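Local coordinates for protein 3-hydroxyisobutyrate dehydrogenase (Thermus thermophilus, PDB 2CVZ) that probably catalyses the NADP-dependent oxidation of 3-hydroxyisobutyrate to methylmalonate semialdehyde, a step of valine catabolism, at residues Phe223-Leu229 and Pro269-Glu275; Pro64-Val69 and Asp88-Glu93; His19-Phe24 and Pro144-Tyr148; Pro15-His19 and Ala123-Leu128. One frame throughout, in Å; residues are numbered along the deposited sequence.

Contact 1: Phe223-Leu229 and Pro269-Glu275. With NDP (NADPH dihydro-nicotinamide-adenine-dinucleotide phosphate), chain G.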
# COMPACT_ATOMS: atom_id res chain seq x y z
N PHE C 223 12.69 25.11 1.87
CA PHE C 223 12.89 23.94 2.72
C PHE C 223 13.56 24.28 4.05
O PHE C 223 14.62 23.74 4.38
CB PHE C 223 13.71 22.89 1.97
CG PHE C 223 12.95 22.20 0.87
CD1 PHE C 223 11.92 21.32 1.17
CD2 PHE C 223 13.26 22.45 -0.46
CE1 PHE C 223 11.20 20.69 0.16
CE2 PHE C 223 12.55 21.82 -1.49
CZ PHE C 223 11.52 20.94 -1.18
N PRO C 224 12.94 25.17 4.83
CA PRO C 224 13.53 25.53 6.12
C PRO C 224 13.51 24.33 7.07
O PRO C 224 12.65 23.46 6.96
CB PRO C 224 12.65 26.67 6.61
CG PRO C 224 11.31 26.33 6.02
CD PRO C 224 11.68 25.90 4.61
N LYS C 225 14.47 24.28 7.98
CA LYS C 225 14.56 23.19 8.94
C LYS C 225 13.86 23.58 10.24
O LYS C 225 14.34 24.45 10.97
CB LYS C 225 16.03 22.86 9.22
CG LYS C 225 16.25 21.84 10.32
CD LYS C 225 15.61 20.51 9.99
CE LYS C 225 15.85 19.49 11.10
NZ LYS C 225 17.30 19.28 11.36
N THR C 226 12.72 22.96 10.53
CA THR C 226 11.98 23.27 11.76
C THR C 226 11.57 22.02 12.53
O THR C 226 11.41 22.07 13.75
CB THR C 226 10.70 24.10 11.48
OG1 THR C 226 9.71 23.28 10.86
CG2 THR C 226 11.02 25.28 10.56
N PHE C 227 11.40 20.90 11.83
CA PHE C 227 11.00 19.64 12.46
C PHE C 227 11.68 18.48 11.74
O PHE C 227 11.33 18.15 10.61
CB PHE C 227 9.48 19.50 12.39
CG PHE C 227 8.94 18.21 12.95
CD1 PHE C 227 9.44 17.69 14.13
CD2 PHE C 227 7.90 17.55 12.31
CE1 PHE C 227 8.91 16.52 14.68
CE2 PHE C 227 7.36 16.38 12.84
CZ PHE C 227 7.87 15.86 14.03
N ALA C 228 12.66 17.87 12.40
CA ALA C 228 13.43 16.77 11.81
C ALA C 228 12.60 15.59 11.28
O ALA C 228 11.69 15.11 11.94
CB ALA C 228 14.45 16.26 12.83
N LEU C 229 12.96 15.15 10.08
CA LEU C 229 12.29 14.02 9.44
C LEU C 229 12.39 12.79 10.34
O LEU C 229 11.45 12.00 10.45
CB LEU C 229 12.95 13.73 8.08
CG LEU C 229 12.50 12.51 7.28
CD1 LEU C 229 11.00 12.56 7.05
CD2 LEU C 229 13.26 12.47 5.94
N PRO C 269 17.97 11.54 8.72
CA PRO C 269 17.05 11.93 9.78
C PRO C 269 17.04 13.43 10.11
O PRO C 269 16.05 13.94 10.64
CB PRO C 269 17.53 11.09 10.96
CG PRO C 269 19.01 11.02 10.73
CD PRO C 269 19.08 10.73 9.25
N ASP C 270 18.12 14.13 9.79
CA ASP C 270 18.20 15.56 10.09
C ASP C 270 17.62 16.50 9.03
O ASP C 270 17.64 17.72 9.20
CB ASP C 270 19.64 15.94 10.41
CG ASP C 270 20.12 15.31 11.71
OD1 ASP C 270 19.44 15.51 12.75
OD2 ASP C 270 21.16 14.62 11.69
N ALA C 271 17.11 15.94 7.94
CA ALA C 271 16.50 16.76 6.91
C ALA C 271 15.17 17.21 7.53
O ALA C 271 14.73 16.63 8.52
CB ALA C 271 16.24 15.93 5.66
N ASP C 272 14.54 18.23 6.97
CA ASP C 272 13.26 18.68 7.51
C ASP C 272 12.20 17.68 7.07
O ASP C 272 12.31 17.09 6.00
CB ASP C 272 12.89 20.07 7.00
CG ASP C 272 11.58 20.57 7.58
OD1 ASP C 272 11.54 20.84 8.80
OD2 ASP C 272 10.60 20.68 6.82
N HIS C 273 11.16 17.50 7.89
CA HIS C 273 10.11 16.55 7.55
C HIS C 273 9.49 16.81 6.18
O HIS C 273 9.15 15.88 5.45
CB HIS C 273 9.01 16.53 8.63
CG HIS C 273 8.27 17.83 8.77
ND1 HIS C 273 6.89 17.89 8.85
CD2 HIS C 273 8.71 19.10 8.90
CE1 HIS C 273 6.52 19.14 9.01
NE2 HIS C 273 7.60 19.90 9.05
N VAL C 274 9.35 18.08 5.81
CA VAL C 274 8.76 18.42 4.52
C VAL C 274 9.68 18.04 3.36
O VAL C 274 9.23 17.89 2.23
CB VAL C 274 8.42 19.93 4.45
CG1 VAL C 274 7.84 20.28 3.09
CG2 VAL C 274 7.42 20.27 5.55
N GLU C 275 10.97 17.87 3.65
CA GLU C 275 11.91 17.48 2.60
C GLU C 275 11.63 16.06 2.12
O GLU C 275 12.23 15.60 1.14
CB GLU C 275 13.35 17.61 3.10
CG GLU C 275 13.86 19.04 3.07
CD GLU C 275 15.33 19.16 3.42
OE1 GLU C 275 15.64 19.29 4.62
OE2 GLU C 275 16.16 19.11 2.49
PA NDP G . 15.46 19.32 18.76
O1A NDP G . 15.53 20.65 18.24
O2A NDP G . 16.18 18.15 18.15
O5B NDP G . 15.88 19.45 20.34
C5B NDP G . 15.96 18.27 21.16
C4B NDP G . 16.36 18.81 22.52
O4B NDP G . 16.50 17.65 23.38
C3B NDP G . 17.63 19.59 22.60
O3B NDP G . 17.48 20.65 23.59
C2B NDP G . 18.64 18.62 23.07
O2B NDP G . 19.85 19.12 23.67
C1B NDP G . 17.80 17.73 23.93
N9A NDP G . 18.39 16.37 24.10
C8A NDP G . 18.62 15.39 23.11
N7A NDP G . 19.15 14.30 23.64
C5A NDP G . 19.28 14.55 24.97
C6A NDP G . 19.77 13.81 26.07
N6A NDP G . 20.24 12.57 25.89
N1A NDP G . 19.76 14.36 27.31
C2A NDP G . 19.29 15.62 27.49
N3A NDP G . 18.80 16.40 26.52
C4A NDP G . 18.83 15.80 25.27
O3 NDP G . 13.96 18.87 18.93
PN NDP G . 12.52 19.50 18.68
O1N NDP G . 12.43 19.80 17.25
O2N NDP G . 12.44 20.60 19.70
O5D NDP G . 11.59 18.31 19.19
C5D NDP G . 11.54 17.90 20.59
C4D NDP G . 10.20 17.12 20.79
O4D NDP G . 9.15 17.94 20.31
C3D NDP G . 10.15 15.85 19.93
O3D NDP G . 9.51 14.81 20.68
C2D NDP G . 9.39 16.26 18.70
O2D NDP G . 8.87 15.12 18.04
C1D NDP G . 8.32 17.21 19.40
N1N NDP G . 7.67 18.20 18.50
C2N NDP G . 8.47 18.87 17.53
C3N NDP G . 7.79 19.83 16.68
C7N NDP G . 8.54 20.58 15.67
O7N NDP G . 8.00 21.17 14.71
N7N NDP G . 9.88 20.67 15.75
C4N NDP G . 6.41 20.04 16.86
C5N NDP G . 5.67 19.38 17.80
C6N NDP G . 6.29 18.46 18.62
P2B NDP G . 21.05 19.67 22.86
O1X NDP G . 22.18 19.45 23.78
O2X NDP G . 20.80 21.11 22.56
O3X NDP G . 21.22 18.87 21.57
O HOH W 1 15.86 21.89 5.75
O HOH W 2 11.24 22.35 4.89
O HOH W 3 17.75 17.63 13.48
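Asp272 grips the turn of 223-229 through one carboxylate oxygen: OD1 accepts from Thr226 N, 3.0 Å away and well above the carboxylate plane, and from Phe227 N nearly along its own C-O axis. CG lies anti to the backbone N of Asp272 (chi1 -179°), which carries the carboxylate across to these two amides. OD2 accepts from Val274 N, an Asx turn, and forms a salt bridge with Arg217, which also binds Thr226 OG1. Backbone bonds continue the join: His273 N reaches Phe227 O at 2.8 Å and Leu229 N reaches Ala271 O at 2.8 Å, around a single beta bridge between Ala228 and Asp272. Lys225 NZ bonds Asp270 O at 2.7 Å, and a water joins it to Asp270 OD1. The loop 223-229 lends Thr226 and Phe227 to the NADPH pocket and 269-275 backs it, both between helices of the all-helical C-terminal part: the carboxamide N7N donates to Thr226 O at 2.9 Å in an almost straight bond. Phe227 CD1 lies 3.4 Å from C7N. From its other flank, the ring sends CD2 over the centre of the His273 face in an edge-to-face pair, planes 65° apart. Farther out, Phe223 CD1 packs on Glu275 CG at 3.5 Å.

Contact 2: Pro64-Val69 and Asp88-Glu93. With NDP (NADPH dihydro-nicotinamide-adenine-dinucleotide phosphate), chain G.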
# COMPACT_ATOMS: atom_id res chain seq x y z
N PRO C 64 13.71 14.68 22.61
CA PRO C 64 13.43 13.86 21.43
C PRO C 64 12.42 12.74 21.67
O PRO C 64 11.39 12.68 20.99
CB PRO C 64 14.81 13.31 21.06
CG PRO C 64 15.72 14.40 21.49
CD PRO C 64 15.16 14.76 22.85
N THR C 65 12.71 11.86 22.62
CA THR C 65 11.83 10.74 22.92
C THR C 65 11.70 10.48 24.41
O THR C 65 12.44 11.03 25.22
CB THR C 65 12.34 9.44 22.26
OG1 THR C 65 13.54 9.03 22.92
CG2 THR C 65 12.63 9.66 20.79
N THR C 66 10.76 9.61 24.77
CA THR C 66 10.55 9.25 26.17
C THR C 66 11.84 8.71 26.78
O THR C 66 12.04 8.76 27.99
CB THR C 66 9.43 8.19 26.29
OG1 THR C 66 8.22 8.72 25.74
CG2 THR C 66 9.20 7.82 27.75
N ARG C 67 12.73 8.21 25.92
CA ARG C 67 14.01 7.67 26.37
C ARG C 67 14.81 8.75 27.10
O ARG C 67 15.32 8.52 28.20
CB ARG C 67 14.81 7.16 25.18
CG ARG C 67 15.98 6.28 25.57
CD ARG C 67 16.75 5.82 24.35
NE ARG C 67 17.61 4.68 24.66
CZ ARG C 67 17.15 3.49 25.04
NH1 ARG C 67 15.85 3.29 25.17
NH2 ARG C 67 18.00 2.51 25.31
N GLU C 68 14.92 9.92 26.48
CA GLU C 68 15.65 11.03 27.09
C GLU C 68 14.91 11.56 28.31
O GLU C 68 15.53 12.03 29.26
CB GLU C 68 15.85 12.16 26.07
CG GLU C 68 16.81 11.82 24.94
CD GLU C 68 16.27 10.74 24.02
OE1 GLU C 68 15.18 10.95 23.45
OE2 GLU C 68 16.93 9.69 23.88
N VAL C 69 13.58 11.50 28.28
CA VAL C 69 12.78 11.96 29.41
C VAL C 69 13.10 11.06 30.59
O VAL C 69 13.19 11.51 31.73
CB VAL C 69 11.27 11.87 29.11
CG1 VAL C 69 10.48 12.32 30.32
CG2 VAL C 69 10.92 12.73 27.90
N ASP C 88 5.28 16.99 30.49
CA ASP C 88 6.12 16.49 29.41
C ASP C 88 5.59 16.81 28.01
O ASP C 88 4.62 16.20 27.54
CB ASP C 88 6.29 14.97 29.58
CG ASP C 88 7.30 14.39 28.62
OD1 ASP C 88 8.15 15.14 28.12
OD2 ASP C 88 7.24 13.16 28.39
N ALA C 89 6.23 17.77 27.35
CA ALA C 89 5.83 18.21 26.01
C ALA C 89 6.50 17.38 24.92
O ALA C 89 6.34 17.66 23.73
CB ALA C 89 6.17 19.69 25.82
N THR C 90 7.25 16.36 25.32
CA THR C 90 7.89 15.47 24.36
C THR C 90 6.79 14.70 23.65
O THR C 90 5.74 14.44 24.25
CB THR C 90 8.78 14.42 25.08
OG1 THR C 90 9.80 15.08 25.84
CG2 THR C 90 9.43 13.48 24.07
N SER C 91 6.99 14.36 22.38
CA SER C 91 6.01 13.54 21.68
C SER C 91 6.49 12.15 22.09
O SER C 91 7.35 11.56 21.43
CB SER C 91 6.10 13.73 20.17
OG SER C 91 5.62 15.01 19.80
N GLY C 92 5.96 11.65 23.20
CA GLY C 92 6.40 10.37 23.72
C GLY C 92 5.52 9.15 23.52
O GLY C 92 4.50 9.20 22.84
N GLU C 93 5.95 8.05 24.12
CA GLU C 93 5.26 6.77 24.03
C GLU C 93 4.28 6.60 25.19
O GLU C 93 4.65 6.75 26.35
CB GLU C 93 6.28 5.63 24.06
CG GLU C 93 7.25 5.63 22.89
CD GLU C 93 8.35 4.60 23.06
OE1 GLU C 93 8.04 3.46 23.46
OE2 GLU C 93 9.52 4.93 22.79
PA NDP G . 15.46 19.32 18.76
O1A NDP G . 15.53 20.65 18.24
O2A NDP G . 16.18 18.15 18.15
O5B NDP G . 15.88 19.45 20.34
C5B NDP G . 15.96 18.27 21.16
C4B NDP G . 16.36 18.81 22.52
O4B NDP G . 16.50 17.65 23.38
C3B NDP G . 17.63 19.59 22.60
O3B NDP G . 17.48 20.65 23.59
C2B NDP G . 18.64 18.62 23.07
O2B NDP G . 19.85 19.12 23.67
C1B NDP G . 17.80 17.73 23.93
N9A NDP G . 18.39 16.37 24.10
C8A NDP G . 18.62 15.39 23.11
N7A NDP G . 19.15 14.30 23.64
C5A NDP G . 19.28 14.55 24.97
C6A NDP G . 19.77 13.81 26.07
N6A NDP G . 20.24 12.57 25.89
N1A NDP G . 19.76 14.36 27.31
C2A NDP G . 19.29 15.62 27.49
N3A NDP G . 18.80 16.40 26.52
C4A NDP G . 18.83 15.80 25.27
O3 NDP G . 13.96 18.87 18.93
PN NDP G . 12.52 19.50 18.68
O1N NDP G . 12.43 19.80 17.25
O2N NDP G . 12.44 20.60 19.70
O5D NDP G . 11.59 18.31 19.19
C5D NDP G . 11.54 17.90 20.59
C4D NDP G . 10.20 17.12 20.79
O4D NDP G . 9.15 17.94 20.31
C3D NDP G . 10.15 15.85 19.93
O3D NDP G . 9.51 14.81 20.68
C2D NDP G . 9.39 16.26 18.70
O2D NDP G . 8.87 15.12 18.04
C1D NDP G . 8.32 17.21 19.40
N1N NDP G . 7.67 18.20 18.50
C2N NDP G . 8.47 18.87 17.53
C3N NDP G . 7.79 19.83 16.68
C7N NDP G . 8.54 20.58 15.67
O7N NDP G . 8.00 21.17 14.71
N7N NDP G . 9.88 20.67 15.75
C4N NDP G . 6.41 20.04 16.86
C5N NDP G . 5.67 19.38 17.80
C6N NDP G . 6.29 18.46 18.62
P2B NDP G . 21.05 19.67 22.86
O1X NDP G . 22.18 19.45 23.78
O2X NDP G . 20.80 21.11 22.56
O3X NDP G . 21.22 18.87 21.57
O HOH W 4 8.99 9.25 22.16
O HOH W 5 7.49 10.61 27.44
O HOH W 6 11.55 6.32 23.62
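A buried contact of the Rossmann-type domain, this one sets the start of helix 66-76 against the loop that leaves strand 85-88, with Thr66, Val69 and Thr90 carrying most of it. Thr66 OG1, anti to its carbonyl carbon (chi1 -60°), accepts from Glu93 N at 2.9 Å in a fairly straight bond and also lies against Gly92 CA. The same hydroxyl is bonded to a water that donates to Asp88 OD2, while a second water joins Thr66 N to Ser91 O; direct and bridged bonds thus tie this residue to the loop along its length. Deeper in, Val69 and Thr90 reach toward each other tip to tip, CG2 of the valine 3.3 Å from OG1 of the threonine. Asp88 approaches Val69 from the opposite direction, and its OD1 accepts from Thr90 N, from well above the carboxylate plane, as well as from Thr90 OG1 on the syn side at 2.8 Å. Asp88 OD2 is also hydrogen-bonded to Tyr111 OH, and OD1 to Thr61 OG1. The bond from Thr90 N makes an Asx turn, while those of OG1 to Asp88 OD1 and Leu63 N hold the threonine's rotation, with CG2 3.7 Å from Pro64 O. On the other segment, Thr65 and Glu68 form a capping box at the helix start. Ser91 N donates to O3D of the nicotinamide ribose at 3.1 Å, and Pro64 O lies 2.9 Å from that same hydroxyl oxygen. Two loops at the carboxyl ends of parallel strands, meeting at this ribose hydroxyl, are characteristic of the cofactor cleft of Rossmann-type dehydrogenases.

Contact 3: His19-Phe24 and Pro144-Tyr148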
# COMPACT_ATOMS: atom_id res chain seq x y z
N HIS C 19 8.43 31.81 26.51
CA HIS C 19 7.13 32.31 26.94
C HIS C 19 7.00 32.18 28.45
O HIS C 19 6.49 33.08 29.12
CB HIS C 19 6.01 31.55 26.23
CG HIS C 19 5.84 31.96 24.80
ND1 HIS C 19 5.31 33.18 24.44
CD2 HIS C 19 6.20 31.36 23.65
CE1 HIS C 19 5.35 33.31 23.13
NE2 HIS C 19 5.89 32.21 22.62
N LEU C 20 7.48 31.06 29.00
CA LEU C 20 7.43 30.84 30.44
C LEU C 20 8.31 31.85 31.17
O LEU C 20 7.91 32.39 32.20
CB LEU C 20 7.91 29.43 30.78
CG LEU C 20 7.05 28.25 30.36
CD1 LEU C 20 7.79 26.95 30.65
CD2 LEU C 20 5.72 28.28 31.12
N ALA C 21 9.50 32.10 30.64
CA ALA C 21 10.45 33.01 31.26
C ALA C 21 9.96 34.45 31.40
O ALA C 21 10.34 35.15 32.34
CB ALA C 21 11.78 32.98 30.49
N ARG C 22 9.14 34.90 30.46
CA ARG C 22 8.64 36.27 30.53
C ARG C 22 7.41 36.36 31.43
O ARG C 22 6.98 37.44 31.81
CB ARG C 22 8.29 36.77 29.12
CG ARG C 22 9.49 36.78 28.17
CD ARG C 22 9.20 37.59 26.91
NE ARG C 22 8.13 37.02 26.10
CZ ARG C 22 8.27 35.94 25.33
NH1 ARG C 22 9.43 35.31 25.26
NH2 ARG C 22 7.23 35.49 24.62
N ARG C 23 6.87 35.19 31.79
CA ARG C 23 5.67 35.11 32.61
C ARG C 23 5.93 34.78 34.09
O ARG C 23 5.35 35.40 34.98
CB ARG C 23 4.75 34.05 32.01
CG ARG C 23 3.36 33.94 32.61
CD ARG C 23 2.41 35.01 32.09
NE ARG C 23 1.02 34.57 32.13
CZ ARG C 23 0.42 33.89 31.16
NH1 ARG C 23 1.08 33.59 30.05
NH2 ARG C 23 -0.84 33.51 31.29
N PHE C 24 6.79 33.79 34.33
CA PHE C 24 7.11 33.35 35.69
C PHE C 24 8.62 33.22 35.89
O PHE C 24 9.38 33.15 34.92
CB PHE C 24 6.54 31.95 35.96
CG PHE C 24 5.16 31.72 35.42
CD1 PHE C 24 4.05 32.22 36.08
CD2 PHE C 24 4.98 30.98 34.25
CE1 PHE C 24 2.76 31.97 35.59
CE2 PHE C 24 3.70 30.73 33.76
CZ PHE C 24 2.59 31.23 34.43
N PRO C 144 -2.93 27.16 34.06
CA PRO C 144 -2.43 28.54 34.14
C PRO C 144 -0.95 28.75 33.84
O PRO C 144 -0.51 29.89 33.69
CB PRO C 144 -2.80 28.95 35.56
CG PRO C 144 -2.71 27.67 36.32
CD PRO C 144 -3.39 26.69 35.38
N PHE C 145 -0.19 27.67 33.74
CA PHE C 145 1.24 27.78 33.47
C PHE C 145 1.64 27.55 32.02
O PHE C 145 2.79 27.76 31.64
CB PHE C 145 2.01 26.80 34.36
CG PHE C 145 1.91 27.11 35.82
CD1 PHE C 145 2.62 28.18 36.36
CD2 PHE C 145 1.09 26.36 36.65
CE1 PHE C 145 2.52 28.49 37.72
CE2 PHE C 145 0.97 26.66 38.00
CZ PHE C 145 1.69 27.73 38.54
N LEU C 146 0.69 27.11 31.19
CA LEU C 146 0.97 26.84 29.79
C LEU C 146 1.00 28.14 28.98
O LEU C 146 0.18 28.35 28.09
CB LEU C 146 -0.09 25.88 29.23
CG LEU C 146 -0.31 24.64 30.10
CD1 LEU C 146 -1.37 23.75 29.47
CD2 LEU C 146 1.01 23.88 30.25
N ALA C 147 1.97 28.99 29.30
CA ALA C 147 2.13 30.29 28.65
C ALA C 147 2.43 30.25 27.16
O ALA C 147 2.28 31.27 26.47
CB ALA C 147 3.22 31.09 29.38
N TYR C 148 2.84 29.10 26.65
CA TYR C 148 3.17 28.96 25.23
C TYR C 148 2.01 28.39 24.41
O TYR C 148 2.15 28.19 23.20
CB TYR C 148 4.38 28.04 25.08
CG TYR C 148 4.27 26.74 25.86
CD1 TYR C 148 3.33 25.77 25.51
CD2 TYR C 148 5.08 26.51 26.97
CE1 TYR C 148 3.21 24.59 26.25
CE2 TYR C 148 4.96 25.33 27.71
CZ TYR C 148 4.03 24.38 27.35
OH TYR C 148 3.91 23.22 28.09
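Phe24, following helix 13-23, reaches toward the loop 144-148. Its CB points at that loop, and with CG anti to the carbonyl carbon (chi1 -41°) the ring extends to Phe145. CE1 comes 3.9 Å from Phe145 CD1. On the other ring edge, CE2 lies 3.8 Å from Phe145 O and loosely against the Ala147 methyl. CZ, at the far end, meets Phe145 CD1 at 3.6 Å and has Pro144 O at the ring edge, near its plane. Phe145 CD1 sits over one face of Phe24, toward the rim, while Arg23 CG covers the opposite face over its centre; the two phenyl planes stand 54° apart, an oblique pair. The Arg23 chain, bent at chi2, turns its guanidinium back to Ala147, where NH1 is 3.4 Å from CB. That methyl is also met by Leu20 CD2 at 4.1 Å and by His19 O. Leu20 CD2 comes close to Phe145 O, a tight 3.0 Å, and CG of the leucine sits against the Tyr148 ring, while His19 CB packs on Tyr148 CB at 4.0 Å. No hydrogen bond crosses between the segments, so van der Waals contact carries the join. Leu20 also touches Phe6 and Phe60, and Phe24 and Phe145 both touch Val4, residues of two central strands of the sheet. Helix 13-23 is the connection of the beta-alpha-beta crossover between parallel strands 4-7 and 26-29, as in Rossmann-type folds, and the loop packed against it leads into strand 149-156, outermost in this chain's sheet.

Contact 4: Pro15-His19 and Ala123-Leu128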
# COMPACT_ATOMS: atom_id res chain seq x y z
N PRO C 15 11.94 28.39 22.29
CA PRO C 15 10.88 29.41 22.31
C PRO C 15 9.81 29.16 23.37
O PRO C 15 9.30 30.10 23.99
CB PRO C 15 10.33 29.37 20.89
CG PRO C 15 10.58 27.95 20.46
CD PRO C 15 11.97 27.70 20.99
N MSE C 16 9.47 27.89 23.60
CA MSE C 16 8.46 27.55 24.60
C MSE C 16 8.87 28.05 25.97
O MSE C 16 8.07 28.67 26.69
CB MSE C 16 8.26 26.03 24.65
CG MSE C 16 7.50 25.48 23.46
SE MSE C 16 7.49 23.55 23.47
CE MSE C 16 6.27 23.26 24.93
N ALA C 17 10.12 27.79 26.35
CA ALA C 17 10.63 28.22 27.64
C ALA C 17 10.71 29.74 27.67
O ALA C 17 10.70 30.35 28.73
CB ALA C 17 12.01 27.62 27.89
N GLY C 18 10.79 30.35 26.49
CA GLY C 18 10.85 31.79 26.41
C GLY C 18 9.55 32.40 26.91
O GLY C 18 9.56 33.40 27.64
N HIS C 19 8.43 31.81 26.51
CA HIS C 19 7.13 32.31 26.94
C HIS C 19 7.00 32.18 28.45
O HIS C 19 6.49 33.08 29.12
CB HIS C 19 6.01 31.55 26.23
CG HIS C 19 5.84 31.96 24.80
ND1 HIS C 19 5.31 33.18 24.44
CD2 HIS C 19 6.20 31.36 23.65
CE1 HIS C 19 5.35 33.31 23.13
NE2 HIS C 19 5.89 32.21 22.62
N ALA C 123 5.29 27.86 18.40
CA ALA C 123 6.03 27.97 19.64
C ALA C 123 6.48 29.42 19.85
O ALA C 123 6.41 29.95 20.96
CB ALA C 123 7.23 27.05 19.61
N GLU C 124 6.95 30.05 18.78
CA GLU C 124 7.41 31.43 18.87
C GLU C 124 6.25 32.38 19.15
O GLU C 124 6.40 33.35 19.90
CB GLU C 124 8.11 31.83 17.56
CG GLU C 124 9.28 30.93 17.20
CD GLU C 124 10.02 31.38 15.95
OE1 GLU C 124 9.35 31.81 14.98
OE2 GLU C 124 11.27 31.30 15.94
N ALA C 125 5.10 32.10 18.57
CA ALA C 125 3.92 32.93 18.76
C ALA C 125 3.23 32.64 20.09
O ALA C 125 2.47 33.47 20.60
CB ALA C 125 2.94 32.72 17.62
N GLY C 126 3.50 31.47 20.66
CA GLY C 126 2.87 31.10 21.92
C GLY C 126 1.42 30.70 21.70
O GLY C 126 0.56 30.94 22.55
N THR C 127 1.15 30.08 20.56
CA THR C 127 -0.20 29.66 20.21
C THR C 127 -0.31 28.15 20.02
O THR C 127 -1.19 27.67 19.31
CB THR C 127 -0.66 30.34 18.92
OG1 THR C 127 0.28 30.03 17.87
CG2 THR C 127 -0.72 31.85 19.10
N LEU C 128 0.60 27.40 20.65
CA LEU C 128 0.59 25.95 20.51
C LEU C 128 -0.68 25.30 21.04
O LEU C 128 -1.32 25.81 21.96
CB LEU C 128 1.79 25.35 21.25
CG LEU C 128 3.18 25.67 20.70
CD1 LEU C 128 4.23 25.12 21.66
CD2 LEU C 128 3.35 25.06 19.31
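Helix 13-23 runs past the end of helix 119-125 with Pro15 nearest Glu124, Met16 nearest Ala123 at a CA-CA distance of 5.5 Å, and His19 nearest Gly126, where a Schellman motif closes the second helix with Gly126 as its C-prime residue. The His19 ring enters that helix end. With CG anti to the carbonyl carbon (chi1 -75°), NE2 is carried to two backbone oxygens, Ala123 O at 2.9 Å and Glu124 O at 3.0 Å; both bonds are weak, with N-H...O angles of 119° and 133°, and both oxygens lie at the ring edge, near its plane. One face of the imidazole is covered by Gly126 CA, 3.6 Å from the ring centroid in a CH-pi contact. Pro15 lays CG on the Ala123 methyl at 3.6 Å, and its CB meets Glu124 CG. Selenomethionine Met16 crosses Leu128 at about a right angle: CG is 3.8 Å from Leu128 CD1 and SE only slightly farther. Its side chain also touches Ala89, Phe6 and Tyr148, which places it inside the domain. A single imidazole N-H divided between two carbonyls at a helix C-terminus implies a bent, shared bond, and the partial negative charge of that helix end would probably favour a proton on NE2.

Along the chain, contacts 3 and 4 interlock, their segments alternating, and contact 2 is nested inside the loops both close; contact 1 follows all three. Contacts 2, 3 and 4 belong to the N-terminal Rossmann-type domain, contact 1 to the helical C-terminal part. Contacts 3 and 4 share His19 and helix 13-23, with centres 9 Å apart, and Tyr148 packs on Met16 between them. Contact 4 touches contact 2 through Met16 CE and Ala89 CB, 3.7 Å apart. Contacts 1 and 2, 19 Å apart between centres, do not touch but both hold NADPH, so the cofactor touches both parts of the chain, consistent with a site in the cleft between them.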